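Local coordinates for methyl-coenzyme M reductase subunit beta (Methanosarcina barkeri, PDB 1E6Y), which forms, as the beta chain of the nickel F430 enzyme methyl-coenzyme M reductase, part of the complex that releases methane in the last step of methanogenesis, at residues 191-203 with 403-417. Sequence-based numbering, arbitrary orientation.
Sequences IMANHVAAISNRN and FSIESTSGLIGDVFG
Ala-198 sits against Gly-413 and Ile-405 where two helices of the C-terminal domain, 193-199 and 405-416, pack closely, running in roughly the same direction at a crossing angle of -38° with axes 8.1 Å apart. Gly-413, with no side chain, lets Ala-198 CB come to 3.8 Å from its CA, and Ala-198 CB presses on Ile-405 CG2 at 3.4 Å. Beyond it, Ile-199 CG1 and CD1 lie against Phe-416 CB and Ile-412 CG2. Ile-412 CG1 covers one face of the His-195 imidazole in a CH-pi contact, 3.8 Å from the ring centroid, while Met-192 CG covers the opposite face; the Met-192 side chain lies about 10 Å from bound coenzyme B. At the ring edge, His-195 ND1 and Ser-409 OG share a hydrogen bond of 2.7 Å. Ser-409 OG also bonds Thr-408 OG1, which takes an N-H from Asn-194 ND2. The same amide nitrogen gives its second hydrogen to Phe-403 O, so two bonds close to the amide plane fix the rotation of Asn-194.

The solvent side is looser. A turn about CG-CD (chi3 112°) bends Arg-202 so that its guanidinium centre lies over Ile-405 CD1. Both terminal nitrogens converge on Glu-406 OE1 in a salt bridge, Arg-202 NH2 at 2.9 Å, from one face of the carboxylate, the planes 38° apart. With an alanine here, the Glu-406 carboxylate would probably lose its charged mate and Ile-405 CD1 its flat cover. Pro-62 of the gamma subunit packs on Arg-202. Toward the C-terminal side, a water donates to Ala-198 O and Gly-413 O, and Asn-201, closing a Schellman motif, reaches from ND2 to Gly-417 O at 3.3 Å.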
ATOM      1  N   ILE E 191      15.101 -12.403  -3.700  1.00  9.20           N
ATOM      2  CA  ILE E 191      16.501 -12.450  -3.286  1.00 10.09           C
ATOM      3  C   ILE E 191      17.330 -11.719  -4.336  1.00 10.42           C
ATOM      4  O   ILE E 191      17.431 -12.177  -5.474  1.00 10.35           O
ATOM      5  CB  ILE E 191      17.010 -13.915  -3.183  1.00 11.19           C
ATOM      6  CG1 ILE E 191      16.129 -14.713  -2.217  1.00 11.08           C
ATOM      7  CG2 ILE E 191      18.464 -13.937  -2.725  1.00 11.32           C
ATOM      8  CD1 ILE E 191      16.342 -16.205  -2.286  1.00 11.93           C
ATOM      9  N   MET E 192      17.905 -10.575  -3.970  1.00 10.87           N
ATOM     10  CA  MET E 192      18.592  -9.750  -4.957  1.00 11.54           C
ATOM     11  C   MET E 192      19.834 -10.456  -5.494  1.00 10.89           C
ATOM     12  O   MET E 192      20.465 -11.252  -4.792  1.00  9.92           O
ATOM     13  CB  MET E 192      18.943  -8.369  -4.377  1.00 14.41           C
ATOM     14  CG  MET E 192      20.298  -8.265  -3.705  1.00 15.84           C
ATOM     15  SD  MET E 192      20.528  -6.675  -2.870  1.00 18.23           S
ATOM     16  CE  MET E 192      20.403  -5.523  -4.239  1.00 17.87           C
ATOM     17  N   ALA E 193      20.080 -10.272  -6.788  1.00 10.26           N
ATOM     18  CA  ALA E 193      21.133 -10.990  -7.494  1.00  9.93           C
ATOM     19  C   ALA E 193      22.500 -10.821  -6.833  1.00  9.95           C
ATOM     20  O   ALA E 193      23.291 -11.764  -6.790  1.00 10.27           O
ATOM     21  CB  ALA E 193      21.188 -10.535  -8.943  1.00 10.12           C
ATOM     22  N   ASN E 194      22.753  -9.644  -6.266  1.00  9.64           N
ATOM     23  CA  ASN E 194      24.020  -9.387  -5.586  1.00  9.84           C
ATOM     24  C   ASN E 194      24.240 -10.318  -4.394  1.00 10.13           C
ATOM     25  O   ASN E 194      25.377 -10.690  -4.100  1.00 11.07           O
ATOM     26  CB  ASN E 194      24.098  -7.929  -5.121  1.00 10.22           C
ATOM     27  CG  ASN E 194      24.680  -7.006  -6.179  1.00 10.79           C
ATOM     28  OD1 ASN E 194      25.099  -7.449  -7.245  1.00 10.90           O
ATOM     29  ND2 ASN E 194      24.698  -5.712  -5.887  1.00 12.30           N
ATOM     30  N   HIS E 195      23.155 -10.674  -3.704  1.00 10.64           N
ATOM     31  CA  HIS E 195      23.222 -11.608  -2.577  1.00 10.76           C
ATOM     32  C   HIS E 195      23.731 -12.968  -3.033  1.00 11.08           C
ATOM     33  O   HIS E 195      24.630 -13.545  -2.421  1.00 11.55           O
ATOM     34  CB  HIS E 195      21.842 -11.791  -1.938  1.00 11.55           C
ATOM     35  CG  HIS E 195      21.429 -10.665  -1.045  1.00 12.15           C
ATOM     36  ND1 HIS E 195      22.185  -9.522  -0.884  1.00 12.56           N
ATOM     37  CD2 HIS E 195      20.340 -10.508  -0.256  1.00 12.63           C
ATOM     38  CE1 HIS E 195      21.581  -8.714  -0.034  1.00 12.45           C
ATOM     39  NE2 HIS E 195      20.458  -9.287   0.363  1.00 13.36           N
ATOM     40  N   VAL E 196      23.134 -13.476  -4.108  1.00 10.43           N
ATOM     41  CA  VAL E 196      23.468 -14.791  -4.639  1.00 10.62           C
ATOM     42  C   VAL E 196      24.911 -14.826  -5.133  1.00 11.29           C
ATOM     43  O   VAL E 196      25.661 -15.742  -4.795  1.00 11.47           O
ATOM     44  CB  VAL E 196      22.509 -15.181  -5.792  1.00 10.18           C
ATOM     45  CG1 VAL E 196      22.888 -16.543  -6.360  1.00 10.31           C
ATOM     46  CG2 VAL E 196      21.072 -15.208  -5.284  1.00 10.60           C
ATOM     47  N   ALA E 197      25.313 -13.789  -5.867  1.00 10.98           N
ATOM     48  CA  ALA E 197      26.691 -13.668  -6.342  1.00 11.13           C
ATOM     49  C   ALA E 197      27.693 -13.575  -5.190  1.00 11.49           C
ATOM     50  O   ALA E 197      28.787 -14.134  -5.270  1.00 11.52           O
ATOM     51  CB  ALA E 197      26.826 -12.456  -7.253  1.00 10.83           C
ATOM     52  N   ALA E 198      27.317 -12.858  -4.131  1.00 11.32           N
ATOM     53  CA  ALA E 198      28.143 -12.750  -2.928  1.00 12.35           C
ATOM     54  C   ALA E 198      28.348 -14.116  -2.289  1.00 12.30           C
ATOM     55  O   ALA E 198      29.472 -14.503  -1.976  1.00 12.57           O
ATOM     56  CB  ALA E 198      27.491 -11.806  -1.927  1.00 12.46           C
ATOM     57  N   ILE E 199      27.251 -14.845  -2.113  1.00 12.49           N
ATOM     58  CA  ILE E 199      27.287 -16.176  -1.513  1.00 12.30           C
ATOM     59  C   ILE E 199      28.116 -17.160  -2.348  1.00 12.79           C
ATOM     60  O   ILE E 199      28.849 -17.985  -1.796  1.00 13.16           O
ATOM     61  CB  ILE E 199      25.852 -16.727  -1.326  1.00 12.54           C
ATOM     62  CG1 ILE E 199      25.119 -15.898  -0.269  1.00 12.49           C
ATOM     63  CG2 ILE E 199      25.894 -18.188  -0.910  1.00 13.24           C
ATOM     64  CD1 ILE E 199      23.627 -16.128  -0.237  1.00 13.01           C
ATOM     65  N   SER E 200      28.072 -16.996  -3.668  1.00 13.03           N
ATOM     66  CA  SER E 200      28.792 -17.874  -4.589  1.00 13.95           C
ATOM     67  C   SER E 200      30.290 -17.578  -4.642  1.00 14.75           C
ATOM     68  O   SER E 200      31.039 -18.283  -5.319  1.00 14.95           O
ATOM     69  CB  SER E 200      28.207 -17.756  -5.998  1.00 13.77           C
ATOM     70  OG  SER E 200      28.718 -16.621  -6.681  1.00 15.43           O
ATOM     71  N   ASN E 201      30.713 -16.521  -3.951  1.00 15.62           N
ATOM     72  CA  ASN E 201      32.098 -16.052  -3.995  1.00 17.07           C
ATOM     73  C   ASN E 201      32.513 -15.662  -5.417  1.00 16.88           C
ATOM     74  O   ASN E 201      33.641 -15.916  -5.846  1.00 16.25           O
ATOM     75  CB  ASN E 201      33.035 -17.123  -3.428  1.00 19.53           C
ATOM     76  CG  ASN E 201      32.850 -17.327  -1.933  1.00 22.60           C
ATOM     77  OD1 ASN E 201      33.591 -16.764  -1.126  1.00 25.94           O
ATOM     78  ND2 ASN E 201      31.827 -18.097  -1.556  1.00 24.84           N
ATOM     79  N   ARG E 202      31.586 -15.010  -6.118  1.00 16.14           N
ATOM     80  CA  ARG E 202      31.754 -14.551  -7.486  1.00 16.45           C
ATOM     81  C   ARG E 202      32.078 -15.696  -8.449  1.00 15.75           C
ATOM     82  O   ARG E 202      32.797 -15.494  -9.424  1.00 15.98           O
ATOM     83  CB  ARG E 202      32.794 -13.437  -7.581  1.00 18.37           C
ATOM     84  CG  ARG E 202      32.392 -12.190  -6.785  1.00 20.99           C
ATOM     85  CD  ARG E 202      33.610 -11.283  -6.708  1.00 24.37           C
ATOM     86  NE  ARG E 202      33.438 -10.042  -7.472  1.00 28.14           N
ATOM     87  CZ  ARG E 202      33.198  -8.897  -6.831  1.00 30.32           C
ATOM     88  NH1 ARG E 202      33.038  -7.746  -7.478  1.00 31.58           N
ATOM     89  NH2 ARG E 202      33.124  -8.878  -5.496  1.00 31.44           N
ATOM     90  N   ASN E 203      31.542 -16.882  -8.165  1.00 14.13           N
ATOM     91  CA  ASN E 203      31.618 -18.013  -9.082  1.00 13.46           C
ATOM     92  C   ASN E 203      30.370 -17.993  -9.951  1.00 12.83           C
ATOM     93  O   ASN E 203      29.271 -18.281  -9.473  1.00 13.01           O
ATOM     94  CB  ASN E 203      31.691 -19.332  -8.302  1.00 13.04           C
ATOM     95  CG  ASN E 203      31.883 -20.543  -9.206  1.00 13.23           C
ATOM     96  OD1 ASN E 203      31.066 -20.816 -10.086  1.00 12.35           O
ATOM     97  ND2 ASN E 203      32.946 -21.300  -8.959  1.00 13.54           N
ATOM     98  N   PHE E 403      26.507  -0.014  -7.514  1.00 14.50           N
ATOM     99  CA  PHE E 403      25.864  -0.848  -6.514  1.00 15.59           C
ATOM    100  C   PHE E 403      26.354  -2.278  -6.644  1.00 15.68           C
ATOM    101  O   PHE E 403      25.645  -3.170  -7.114  1.00 16.05           O
ATOM    102  CB  PHE E 403      24.346  -0.732  -6.637  1.00 15.97           C
ATOM    103  CG  PHE E 403      23.848   0.650  -6.344  1.00 15.85           C
ATOM    104  CD1 PHE E 403      23.668   1.565  -7.377  1.00 16.17           C
ATOM    105  CD2 PHE E 403      23.784   1.106  -5.031  1.00 16.22           C
ATOM    106  CE1 PHE E 403      23.452   2.913  -7.109  1.00 15.59           C
ATOM    107  CE2 PHE E 403      23.570   2.453  -4.752  1.00 15.99           C
ATOM    108  CZ  PHE E 403      23.406   3.358  -5.795  1.00 16.04           C
ATOM    109  N   SER E 404      27.610  -2.450  -6.247  1.00 16.03           N
ATOM    110  CA  SER E 404      28.331  -3.707  -6.371  1.00 15.93           C
ATOM    111  C   SER E 404      27.897  -4.702  -5.304  1.00 16.05           C
ATOM    112  O   SER E 404      27.128  -4.367  -4.399  1.00 15.85           O
ATOM    113  CB  SER E 404      29.832  -3.448  -6.241  1.00 16.66           C
ATOM    114  OG  SER E 404      30.123  -2.786  -5.022  1.00 17.02           O
ATOM    115  N   ILE E 405      28.418  -5.920  -5.414  1.00 16.47           N
ATOM    116  CA  ILE E 405      28.195  -6.966  -4.424  1.00 17.58           C
ATOM    117  C   ILE E 405      28.564  -6.476  -3.023  1.00 19.34           C
ATOM    118  O   ILE E 405      27.791  -6.625  -2.081  1.00 19.65           O
ATOM    119  CB  ILE E 405      29.032  -8.226  -4.766  1.00 17.31           C
ATOM    120  CG1 ILE E 405      28.522  -8.854  -6.067  1.00 16.76           C
ATOM    121  CG2 ILE E 405      28.960  -9.234  -3.633  1.00 18.00           C
ATOM    122  CD1 ILE E 405      29.463  -9.881  -6.659  1.00 16.38           C
ATOM    123  N   GLU E 406      29.716  -5.821  -2.919  1.00 20.89           N
ATOM    124  CA  GLU E 406      30.197  -5.279  -1.652  1.00 23.03           C
ATOM    125  C   GLU E 406      29.257  -4.199  -1.120  1.00 22.62           C
ATOM    126  O   GLU E 406      29.006  -4.126   0.081  1.00 23.71           O
ATOM    127  CB  GLU E 406      31.599  -4.692  -1.828  1.00 24.95           C
ATOM    128  CG  GLU E 406      32.569  -5.594  -2.586  1.00 28.84           C
ATOM    129  CD  GLU E 406      32.513  -5.390  -4.095  1.00 30.18           C
ATOM    130  OE1 GLU E 406      31.989  -6.275  -4.805  1.00 31.22           O
ATOM    131  OE2 GLU E 406      33.012  -4.348  -4.573  1.00 32.61           O
ATOM    132  N   SER E 407      28.717  -3.392  -2.029  1.00 21.73           N
ATOM    133  CA  SER E 407      27.846  -2.277  -1.671  1.00 21.11           C
ATOM    134  C   SER E 407      26.551  -2.745  -1.017  1.00 20.31           C
ATOM    135  O   SER E 407      26.140  -2.208   0.013  1.00 20.50           O
ATOM    136  CB  SER E 407      27.519  -1.450  -2.918  1.00 21.28           C
ATOM    137  OG  SER E 407      26.591  -0.418  -2.629  1.00 23.63           O
ATOM    138  N   THR E 408      25.907  -3.739  -1.622  1.00 19.06           N
ATOM    139  CA  THR E 408      24.576  -4.160  -1.192  1.00 17.48           C
ATOM    140  C   THR E 408      24.589  -5.419  -0.331  1.00 17.10           C
ATOM    141  O   THR E 408      23.657  -5.652   0.438  1.00 17.00           O
ATOM    142  CB  THR E 408      23.645  -4.419  -2.403  1.00 17.51           C
ATOM    143  OG1 THR E 408      24.097  -5.576  -3.117  1.00 16.62           O
ATOM    144  CG2 THR E 408      23.632  -3.220  -3.340  1.00 17.37           C
ATOM    145  N   SER E 409      25.634  -6.230  -0.469  1.00 16.80           N
ATOM    146  CA  SER E 409      25.598  -7.608   0.017  1.00 17.07           C
ATOM    147  C   SER E 409      26.868  -8.041   0.745  1.00 17.50           C
ATOM    148  O   SER E 409      27.144  -9.235   0.859  1.00 17.37           O
ATOM    149  CB  SER E 409      25.338  -8.562  -1.152  1.00 16.29           C
ATOM    150  OG  SER E 409      24.218  -8.147  -1.909  1.00 16.12           O
ATOM    151  N   GLY E 410      27.619  -7.071   1.261  1.00 17.94           N
ATOM    152  CA  GLY E 410      28.855  -7.375   1.961  1.00 19.07           C
ATOM    153  C   GLY E 410      28.650  -8.265   3.173  1.00 19.44           C
ATOM    154  O   GLY E 410      29.321  -9.288   3.319  1.00 19.89           O
ATOM    155  N   LEU E 411      27.675  -7.909   4.007  1.00 19.97           N
ATOM    156  CA  LEU E 411      27.339  -8.688   5.197  1.00 20.05           C
ATOM    157  C   LEU E 411      26.846 -10.089   4.831  1.00 19.74           C
ATOM    158  O   LEU E 411      27.237 -11.075   5.459  1.00 19.50           O
ATOM    159  CB  LEU E 411      26.270  -7.953   6.012  1.00 20.87           C
ATOM    160  CG  LEU E 411      25.815  -8.561   7.341  1.00 21.46           C
ATOM    161  CD1 LEU E 411      26.931  -8.477   8.369  1.00 22.19           C
ATOM    162  CD2 LEU E 411      24.586  -7.823   7.834  1.00 21.77           C
ATOM    163  N   ILE E 412      26.013 -10.170   3.795  1.00 19.04           N
ATOM    164  CA  ILE E 412      25.436 -11.438   3.356  1.00 18.68           C
ATOM    165  C   ILE E 412      26.516 -12.393   2.854  1.00 18.82           C
ATOM    166  O   ILE E 412      26.510 -13.577   3.193  1.00 18.65           O
ATOM    167  CB  ILE E 412      24.375 -11.212   2.241  1.00 18.51           C
ATOM    168  CG1 ILE E 412      23.205 -10.390   2.794  1.00 18.54           C
ATOM    169  CG2 ILE E 412      23.870 -12.545   1.698  1.00 18.12           C
ATOM    170  CD1 ILE E 412      22.493 -11.034   3.975  1.00 19.26           C
ATOM    171  N   GLY E 413      27.464 -11.866   2.084  1.00 19.66           N
ATOM    172  CA  GLY E 413      28.566 -12.678   1.602  1.00 21.04           C
ATOM    173  C   GLY E 413      29.465 -13.151   2.728  1.00 22.14           C
ATOM    174  O   GLY E 413      29.849 -14.318   2.773  1.00 22.11           O
ATOM    175  N   ASP E 414      29.741 -12.255   3.673  1.00 23.53           N
ATOM    176  CA  ASP E 414      30.592 -12.562   4.821  1.00 25.11           C
ATOM    177  C   ASP E 414      29.970 -13.632   5.719  1.00 25.33           C
ATOM    178  O   ASP E 414      30.653 -14.559   6.160  1.00 25.59           O
ATOM    179  CB  ASP E 414      30.847 -11.294   5.648  1.00 26.44           C
ATOM    180  CG  ASP E 414      31.688 -10.262   4.906  1.00 27.73           C
ATOM    181  OD1 ASP E 414      32.485 -10.645   4.020  1.00 29.33           O
ATOM    182  OD2 ASP E 414      31.557  -9.061   5.223  1.00 28.94           O
ATOM    183  N   VAL E 415      28.658 -13.540   5.918  1.00 24.82           N
ATOM    184  CA  VAL E 415      27.965 -14.389   6.877  1.00 24.63           C
ATOM    185  C   VAL E 415      27.464 -15.704   6.275  1.00 24.50           C
ATOM    186  O   VAL E 415      27.467 -16.730   6.951  1.00 24.61           O
ATOM    187  CB  VAL E 415      26.788 -13.621   7.533  1.00 24.79           C
ATOM    188  CG1 VAL E 415      25.954 -14.549   8.392  1.00 24.17           C
ATOM    189  CG2 VAL E 415      27.328 -12.474   8.379  1.00 24.25           C
ATOM    190  N   PHE E 416      27.087 -15.686   4.998  1.00 23.73           N
ATOM    191  CA  PHE E 416      26.469 -16.851   4.364  1.00 23.92           C
ATOM    192  C   PHE E 416      27.360 -17.533   3.329  1.00 23.93           C
ATOM    193  O   PHE E 416      27.097 -18.669   2.930  1.00 24.02           O
ATOM    194  CB  PHE E 416      25.142 -16.455   3.705  1.00 23.68           C
ATOM    195  CG  PHE E 416      24.065 -16.086   4.683  1.00 23.46           C
ATOM    196  CD1 PHE E 416      23.802 -14.751   4.980  1.00 23.35           C
ATOM    197  CD2 PHE E 416      23.323 -17.075   5.321  1.00 24.52           C
ATOM    198  CE1 PHE E 416      22.816 -14.406   5.903  1.00 23.70           C
ATOM    199  CE2 PHE E 416      22.335 -16.740   6.244  1.00 24.07           C
ATOM    200  CZ  PHE E 416      22.081 -15.402   6.536  1.00 24.08           C
ATOM    201  N   GLY E 417      28.420 -16.846   2.909  1.00 24.34           N
ATOM    202  CA  GLY E 417      29.261 -17.355   1.838  1.00 24.51           C
ATOM    203  C   GLY E 417      30.133 -18.542   2.210  1.00 24.91           C
ATOM    204  O   GLY E 417      30.748 -19.159   1.338  1.00 25.41           O
TER
HETATM  205  O   HOH W   1      26.654  -5.889  -8.850  1.00 14.59           O
HETATM  206  O   HOH W   2      31.284 -15.588   0.156  1.00 48.50           O